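Local structure of alkyl hydroperoxide reductase/ Thiol specific antioxidant/ Mal allergen (Burkholderia ambifaria, 5ENU) at residues 61-64 with 65-69; 80-83 with 84-88; 98-101 with 102-106. The protein probably reduces hydrogen peroxide and organic hydroperoxides through a reactive cysteine thiol, as peroxiredoxins of the AhpC/TSA family with a thioredoxin-like fold do. One frame throughout, in Å; residues are numbered along the deposited sequence. Where two conformers were deposited one is given.

Contact 1. Residues 61-64 with 65-69; sequences ELYP and KFKKA
Tyr63 and Lys67 meet one turn apart near the C-terminal end of helix 50-68, and their side chains make the main polar and CH-pi contacts here. The lysine chain lies over one face of the phenol ring. Its CG stands 3.8 Å from the centroid of the Tyr63 ring, 21° off the ring normal, which is a CH-pi contact. Further out, Lys67 CD comes within 3.5 Å of Tyr63 CZ. Bends at chi2, chi3 and chi4 of Lys67 curl the chain over the ring and bring the ammonium to the hydroxyl. Lys67 NZ then donates to Tyr63 OH at 3.2 Å. The same hydroxyl is hydrogen-bonded to the carboxylate of Glu72.

The apolar contact lies on another side of the helix. Leu62 CB packs on Phe66 CE2 at 3.9 Å. Phe66 CG is anti to its carbonyl carbon (chi1 -77°), which turns the ring back along the helix toward Leu62. The CA of Tyr63 lies at the edge of that ring. Leu62 CD2 also touches the aliphatic part of Lys65, at CD.

Backbone bonds join the two turns. Lys67 N donates to Tyr63 O with an N-H...O angle of 168°. Lys68 N donates to Pro64 O. Leu62 O takes Phe66 N and, weakly, Lys65 N. Pro64 has no N-H to give to the turn before, and the helix is kinked there.

Phe66 also packs on Ile73 of strand 71-77 and on Val151 and Leu155 of helix 150-160, so it lies where this helix meets both. The chemistry implies that two partners of opposite charge fix the direction of the Tyr63 hydroxyl and hold the far end of the ring, while Lys67 CG and CD over one face should hinder its turning.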
loop_
_atom_site.group_PDB
_atom_site.type_symbol
_atom_site.label_atom_id
_atom_site.label_comp_id
_atom_site.label_asym_id
_atom_site.label_seq_id
_atom_site.Cartn_x
_atom_site.Cartn_y
_atom_site.Cartn_z
ATOM N N GLU A 61 5.439 3.627 -13.823
ATOM C CA GLU A 61 5.565 3.324 -15.243
ATOM C C GLU A 61 4.296 2.694 -15.798
ATOM O O GLU A 61 3.897 2.973 -16.936
ATOM C CB GLU A 61 6.753 2.388 -15.448
ATOM C CG GLU A 61 6.956 1.959 -16.878
ATOM C CD GLU A 61 8.085 0.952 -17.008
ATOM O OE1 GLU A 61 8.814 1.009 -18.016
ATOM O OE2 GLU A 61 8.247 0.110 -16.094
ATOM N N LEU A 62 3.646 1.842 -15.012
ATOM C CA LEU A 62 2.438 1.164 -15.456
ATOM C C LEU A 62 1.156 1.846 -15.002
ATOM O O LEU A 62 0.066 1.346 -15.309
ATOM C CB LEU A 62 2.459 -0.307 -15.023
ATOM C CG LEU A 62 3.478 -1.163 -15.785
ATOM C CD1 LEU A 62 3.550 -2.575 -15.242
ATOM C CD2 LEU A 62 3.127 -1.179 -17.261
ATOM N N TYR A 63 1.258 2.991 -14.329
ATOM C CA TYR A 63 0.081 3.692 -13.814
ATOM C C TYR A 63 -1.036 3.881 -14.839
ATOM O O TYR A 63 -2.204 3.635 -14.496
ATOM C CB TYR A 63 0.509 5.016 -13.167
ATOM C CG TYR A 63 -0.608 5.701 -12.420
ATOM C CD1 TYR A 63 -1.111 5.142 -11.248
ATOM C CD2 TYR A 63 -1.151 6.896 -12.871
ATOM C CE1 TYR A 63 -2.116 5.745 -10.540
ATOM C CE2 TYR A 63 -2.180 7.530 -12.148
ATOM C CZ TYR A 63 -2.652 6.934 -10.985
ATOM O OH TYR A 63 -3.670 7.517 -10.242
ATOM N N PRO A 64 -0.770 4.303 -16.082
ATOM C CA PRO A 64 -1.881 4.472 -17.034
ATOM C C PRO A 64 -2.644 3.190 -17.273
ATOM O O PRO A 64 -3.867 3.233 -17.484
ATOM C CB PRO A 64 -1.187 4.961 -18.317
ATOM C CG PRO A 64 0.104 5.544 -17.845
ATOM C CD PRO A 64 0.518 4.700 -16.682
ATOM N N LYS A 65 -1.959 2.041 -17.229
ATOM C CA LYS A 65 -2.659 0.777 -17.432
ATOM C C LYS A 65 -3.528 0.417 -16.225
ATOM O O LYS A 65 -4.628 -0.125 -16.386
ATOM C CB LYS A 65 -1.669 -0.342 -17.744
ATOM C CG LYS A 65 -0.916 -0.145 -19.044
ATOM C CD LYS A 65 -0.159 -1.416 -19.404
ATOM C CE LYS A 65 0.808 -1.199 -20.548
ATOM N NZ LYS A 65 0.098 -0.765 -21.766
ATOM N N PHE A 66 -3.046 0.695 -15.009
ATOM C CA PHE A 66 -3.887 0.518 -13.830
ATOM C C PHE A 66 -5.136 1.388 -13.928
ATOM O O PHE A 66 -6.259 0.920 -13.691
ATOM C CB PHE A 66 -3.102 0.847 -12.560
ATOM C CG PHE A 66 -2.152 -0.240 -12.136
ATOM C CD1 PHE A 66 -2.616 -1.371 -11.468
ATOM C CD2 PHE A 66 -0.788 -0.141 -12.408
ATOM C CE1 PHE A 66 -1.737 -2.375 -11.083
ATOM C CE2 PHE A 66 0.089 -1.162 -12.025
ATOM C CZ PHE A 66 -0.393 -2.272 -11.353
ATOM N N LYS A 67 -4.958 2.658 -14.306
ATOM C CA LYS A 67 -6.103 3.558 -14.418
ATOM C C LYS A 67 -7.084 3.071 -15.482
ATOM O O LYS A 67 -8.303 3.090 -15.270
ATOM C CB LYS A 67 -5.629 4.982 -14.741
ATOM C CG LYS A 67 -4.829 5.631 -13.630
ATOM C CD LYS A 67 -5.648 5.866 -12.363
ATOM C CE LYS A 67 -6.607 7.045 -12.484
ATOM N NZ LYS A 67 -5.925 8.369 -12.367
ATOM N N LYS A 68 -6.572 2.638 -16.636
ATOM C CA LYS A 68 -7.452 2.143 -17.685
ATOM C C LYS A 68 -8.270 0.955 -17.192
ATOM O O LYS A 68 -9.435 0.789 -17.580
ATOM C CB LYS A 68 -6.614 1.744 -18.899
ATOM C CG LYS A 68 -7.440 1.382 -20.115
ATOM C CD LYS A 68 -6.591 1.307 -21.357
ATOM C CE LYS A 68 -7.448 1.175 -22.609
ATOM N NZ LYS A 68 -6.657 1.417 -23.862
ATOM N N ALA A 69 -7.679 0.124 -16.337
ATOM C CA ALA A 69 -8.361 -1.037 -15.787
ATOM C C ALA A 69 -9.233 -0.698 -14.586
ATOM O O ALA A 69 -9.743 -1.610 -13.932
ATOM C CB ALA A 69 -7.354 -2.145 -15.456
#

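Contact 2. Residues 80-83 with 84-88; sequences SLRS and HDNFK
A serine N-cap opens helix 81-91, and this contact spans its first turns. Ser83 N donates to Ser80 OG at 2.9 Å, with an N-H...O angle of 166°. The cap gives a first-turn N-H an acceptor that the helix itself lacks. The regular ladder starts at the same residue: His84 N binds Ser80 O at 2.9 Å. Asp85 N to Leu81 O, Asn86 N to Arg82 O and Phe87 N to Ser83 O continue it.

Ser80 O also lies over one face of the His84 imidazole, 3.5 Å from His84 CG. With CG anti to the carbonyl carbon (chi1 -81°), the imidazole is swung back toward the carbonyl of Ser80. Both of its nitrogens are hydrogen-bonded: ND1 to Asp47 OD2 and NE2 to the backbone O of Ile98. These two bonds should fix the rotation of the ring. Ser83 OG reaches the same carboxylate oxygen of Asp47.

On the exposed side, Arg82 and Asn86 run side by side and point the same way. Arg82 CG is 3.9 Å from Asn86 ND2, and the guanidinium and amide planes are 38° apart.

The helix connects strands 71-77 and 97-99 in a beta-alpha-beta crossover. Leu81, His84 and Phe87 pack on strand 97-99, while Asp47 ties the helix to a loop.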
loop_
_atom_site.group_PDB
_atom_site.type_symbol
_atom_site.label_atom_id
_atom_site.label_comp_id
_atom_site.label_asym_id
_atom_site.label_seq_id
_atom_site.Cartn_x
_atom_site.Cartn_y
_atom_site.Cartn_z
ATOM N N SER A 80 6.991 10.141 7.569
ATOM C CA SER A 80 6.255 11.391 7.717
ATOM C C SER A 80 5.681 11.883 6.380
ATOM O O SER A 80 6.126 11.509 5.285
ATOM C CB SER A 80 7.182 12.477 8.265
ATOM O OG SER A 80 8.151 12.813 7.301
ATOM N N LEU A 81 4.688 12.773 6.481
ATOM C CA LEU A 81 4.184 13.451 5.285
ATOM C C LEU A 81 5.285 14.240 4.589
ATOM O O LEU A 81 5.344 14.265 3.353
ATOM C CB LEU A 81 3.024 14.379 5.659
ATOM C CG LEU A 81 1.712 13.637 5.946
ATOM C CD1 LEU A 81 0.678 14.630 6.511
ATOM C CD2 LEU A 81 1.181 12.950 4.679
ATOM N N ARG A 82 6.165 14.889 5.358
ATOM C CA ARG A 82 7.277 15.617 4.747
ATOM C C ARG A 82 8.151 14.677 3.915
ATOM O O ARG A 82 8.519 14.984 2.768
ATOM C CB ARG A 82 8.121 16.294 5.834
ATOM C CG ARG A 82 9.418 16.959 5.321
ATOM C CD ARG A 82 10.179 17.632 6.466
ATOM N NE ARG A 82 10.862 16.659 7.325
ATOM C CZ ARG A 82 11.375 16.945 8.527
ATOM N NH1 ARG A 82 11.262 18.175 9.027
ATOM N NH2 ARG A 82 11.993 16.003 9.242
ATOM N N SER A 83 8.504 13.525 4.482
ATOM C CA SER A 83 9.290 12.562 3.729
ATOM C C SER A 83 8.537 12.129 2.482
ATOM O O SER A 83 9.119 12.043 1.392
ATOM C CB SER A 83 9.575 11.353 4.616
ATOM O OG SER A 83 10.309 10.353 3.931
ATOM N N HIS A 84 7.240 11.843 2.624
ATOM C CA HIS A 84 6.443 11.418 1.478
ATOM C C HIS A 84 6.393 12.494 0.396
ATOM O O HIS A 84 6.474 12.178 -0.799
ATOM C CB HIS A 84 5.022 11.091 1.918
ATOM C CG HIS A 84 4.850 9.737 2.519
ATOM N ND1 HIS A 84 5.881 8.833 2.672
ATOM C CD2 HIS A 84 3.733 9.116 2.960
ATOM C CE1 HIS A 84 5.399 7.708 3.174
ATOM N NE2 HIS A 84 4.101 7.863 3.378
ATOM N N ASP A 85 6.227 13.767 0.782
ATOM C CA ASP A 85 6.208 14.821 -0.228
ATOM C C ASP A 85 7.512 14.835 -1.018
ATOM O O ASP A 85 7.507 14.992 -2.246
ATOM C CB ASP A 85 6.005 16.187 0.435
ATOM C CG ASP A 85 4.571 16.440 0.871
ATOM O OD1 ASP A 85 3.641 15.765 0.383
ATOM O OD2 ASP A 85 4.380 17.339 1.719
ATOM N N ASN A 86 8.640 14.698 -0.317
ATOM C CA ASN A 86 9.944 14.688 -0.971
ATOM C C ASN A 86 10.093 13.472 -1.872
ATOM O O ASN A 86 10.560 13.585 -3.012
ATOM C CB ASN A 86 11.043 14.725 0.091
ATOM C CG ASN A 86 11.283 16.126 0.612
ATOM O OD1 ASN A 86 11.483 17.052 -0.170
ATOM N ND2 ASN A 86 11.252 16.293 1.934
ATOM N N PHE A 87 9.704 12.296 -1.371
ATOM C CA PHE A 87 9.875 11.055 -2.118
ATOM C C PHE A 87 8.976 11.044 -3.351
ATOM O O PHE A 87 9.415 10.675 -4.447
ATOM C CB PHE A 87 9.543 9.897 -1.168
ATOM C CG PHE A 87 9.814 8.510 -1.712
ATOM C CD1 PHE A 87 11.061 8.156 -2.195
ATOM C CD2 PHE A 87 8.841 7.522 -1.630
ATOM C CE1 PHE A 87 11.308 6.867 -2.652
ATOM C CE2 PHE A 87 9.085 6.256 -2.073
ATOM C CZ PHE A 87 10.313 5.922 -2.583
ATOM N N LYS A 88 7.719 11.470 -3.192
ATOM C CA LYS A 88 6.810 11.579 -4.334
ATOM C C LYS A 88 7.345 12.549 -5.383
ATOM O O LYS A 88 7.257 12.278 -6.594
ATOM C CB LYS A 88 5.426 12.021 -3.842
ATOM C CG LYS A 88 4.376 12.226 -4.940
ATOM C CD LYS A 88 3.054 12.623 -4.320
ATOM C CE LYS A 88 2.074 13.151 -5.354
ATOM N NZ LYS A 88 1.494 12.101 -6.200
#

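Contact 3. Residues 98-101 with 102-106; sequences ISDA and DEALC
Asp100 turns its carboxylate into the start of helix 104-109 and takes two backbone N-H groups there. Leu105 N donates to Asp100 OD1 at 2.9 Å, and Cys106 N donates to Asp100 OD2 at 2.8 Å. Both bonds use the syn side of the carboxylate, somewhat out of its plane. Asp100 CG is anti to the backbone N (chi1 -163°), which carries the group across to the helix. The negative charge there probably gains from the helix N terminus.

The backbone before the helix is a type I turn from Asp100 to Glu103, closed by Glu103 N to Asp100 O at 2.9 Å. Asp102 OD1 accepts from Ala104 N at 3.2 Å, forming an Asx turn. A water donates to both Asp100 OD1 and Asp102 OD1 and bridges the two carboxylates. Another water links Ser99 O and Asp102 N.

Further out, Ile98 CD1 packs on Leu105 CD2 in one of the leucine's two conformers, a contact that may not hold for the other. Glu103, at the N-cap position, has its carboxylate in salt bridges with Arg78 and Arg123. Ile98 and Asp100 pack on strand 71-77, and Ser99 meets helix 81-91.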
loop_
_atom_site.group_PDB
_atom_site.type_symbol
_atom_site.label_atom_id
_atom_site.label_comp_id
_atom_site.label_asym_id
_atom_site.label_seq_id
_atom_site.Cartn_x
_atom_site.Cartn_y
_atom_site.Cartn_z
ATOM N N ILE A 98 0.206 7.376 1.604
ATOM C CA ILE A 98 -0.348 7.534 2.954
ATOM C C ILE A 98 0.788 7.517 3.972
ATOM O O ILE A 98 1.671 6.644 3.913
ATOM C CB ILE A 98 -1.369 6.418 3.253
ATOM C CG1 ILE A 98 -2.704 6.724 2.555
ATOM C CG2 ILE A 98 -1.558 6.259 4.755
ATOM C CD1 ILE A 98 -3.730 5.572 2.604
ATOM N N SER A 99 0.760 8.467 4.906
ATOM C CA SER A 99 1.680 8.474 6.046
ATOM C C SER A 99 1.024 7.720 7.199
ATOM O O SER A 99 0.125 8.239 7.865
ATOM C CB SER A 99 2.025 9.900 6.468
ATOM O OG SER A 99 2.806 9.847 7.650
ATOM N N ASP A 100 1.464 6.494 7.428
ATOM C CA ASP A 100 0.923 5.661 8.500
ATOM C C ASP A 100 1.829 5.721 9.721
ATOM O O ASP A 100 2.172 4.716 10.335
ATOM C CB ASP A 100 0.759 4.230 7.998
ATOM C CG ASP A 100 -0.153 3.402 8.882
ATOM O OD1 ASP A 100 -1.238 3.880 9.266
ATOM O OD2 ASP A 100 0.213 2.254 9.190
ATOM N N ALA A 101 2.217 6.942 10.098
ATOM C CA ALA A 101 3.134 7.138 11.226
ATOM C C ALA A 101 2.624 6.508 12.519
ATOM O O ALA A 101 3.437 6.104 13.368
ATOM C CB ALA A 101 3.413 8.631 11.442
ATOM N N ASP A 102 1.301 6.458 12.716
ATOM C CA ASP A 102 0.733 5.900 13.942
ATOM C C ASP A 102 0.385 4.416 13.831
ATOM O O ASP A 102 -0.221 3.866 14.764
ATOM C CB ASP A 102 -0.465 6.722 14.438
ATOM C CG ASP A 102 -1.625 6.728 13.464
ATOM O OD1 ASP A 102 -1.722 5.828 12.597
ATOM O OD2 ASP A 102 -2.464 7.632 13.595
ATOM N N GLU A 103 0.716 3.782 12.700
ATOM C CA GLU A 103 0.609 2.340 12.454
ATOM C C GLU A 103 -0.821 1.820 12.376
ATOM O O GLU A 103 -1.020 0.602 12.414
ATOM C CB GLU A 103 1.433 1.488 13.427
ATOM C CG GLU A 103 2.881 1.435 13.043
ATOM C CD GLU A 103 3.720 0.472 13.884
ATOM O OE1 GLU A 103 3.162 -0.357 14.636
ATOM O OE2 GLU A 103 4.962 0.558 13.778
ATOM N N ALA A 104 -1.827 2.692 12.264
ATOM C CA ALA A 104 -3.207 2.206 12.156
ATOM C C ALA A 104 -3.381 1.238 10.982
ATOM O O ALA A 104 -3.969 0.154 11.130
ATOM C CB ALA A 104 -4.186 3.375 12.041
ATOM N N LEU A 105 -2.895 1.607 9.791
ATOM C CA LEU A 105 -3.084 0.718 8.645
ATOM C C LEU A 105 -2.165 -0.493 8.721
ATOM O O LEU A 105 -2.551 -1.592 8.321
ATOM C CB LEU A 105 -2.867 1.458 7.327
ATOM C CG LEU A 105 -4.024 2.276 6.748
ATOM C CD1 LEU A 105 -4.368 3.467 7.643
ATOM C CD2 LEU A 105 -3.674 2.730 5.336
ATOM N N CYS A 106 -0.937 -0.311 9.224
ATOM C CA CYS A 106 -0.034 -1.459 9.332
ATOM C C CYS A 106 -0.604 -2.511 10.266
ATOM O O CYS A 106 -0.463 -3.722 10.023
ATOM C CB CYS A 106 1.340 -1.011 9.820
ATOM S SG CYS A 106 2.348 -0.099 8.644
HETATM O O HOH W 1 -0.597 8.125 10.649
HETATM O O HOH W 2 -2.648 6.110 10.073
#

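Overall arrangement
The three contacts follow one another along the chain, and none nests in or crosses another. Contact 1 joins the last turns of helix 50-68, just before strand 71-77. Contact 2 opens the next helix, which follows that strand. Contact 3 turns the chain from strand 97-99 into helix 104-109. Contacts 1 and 3 lie on opposite sides of the chain's centre, their centres about 25 Å apart. Contacts 2 and 3 touch directly, through the histidine of contact 2 and the end of strand 97-99, and Leu81 packs on Ser99. Contact 1 touches neither of them; strand 71-77 links its helix to the other two.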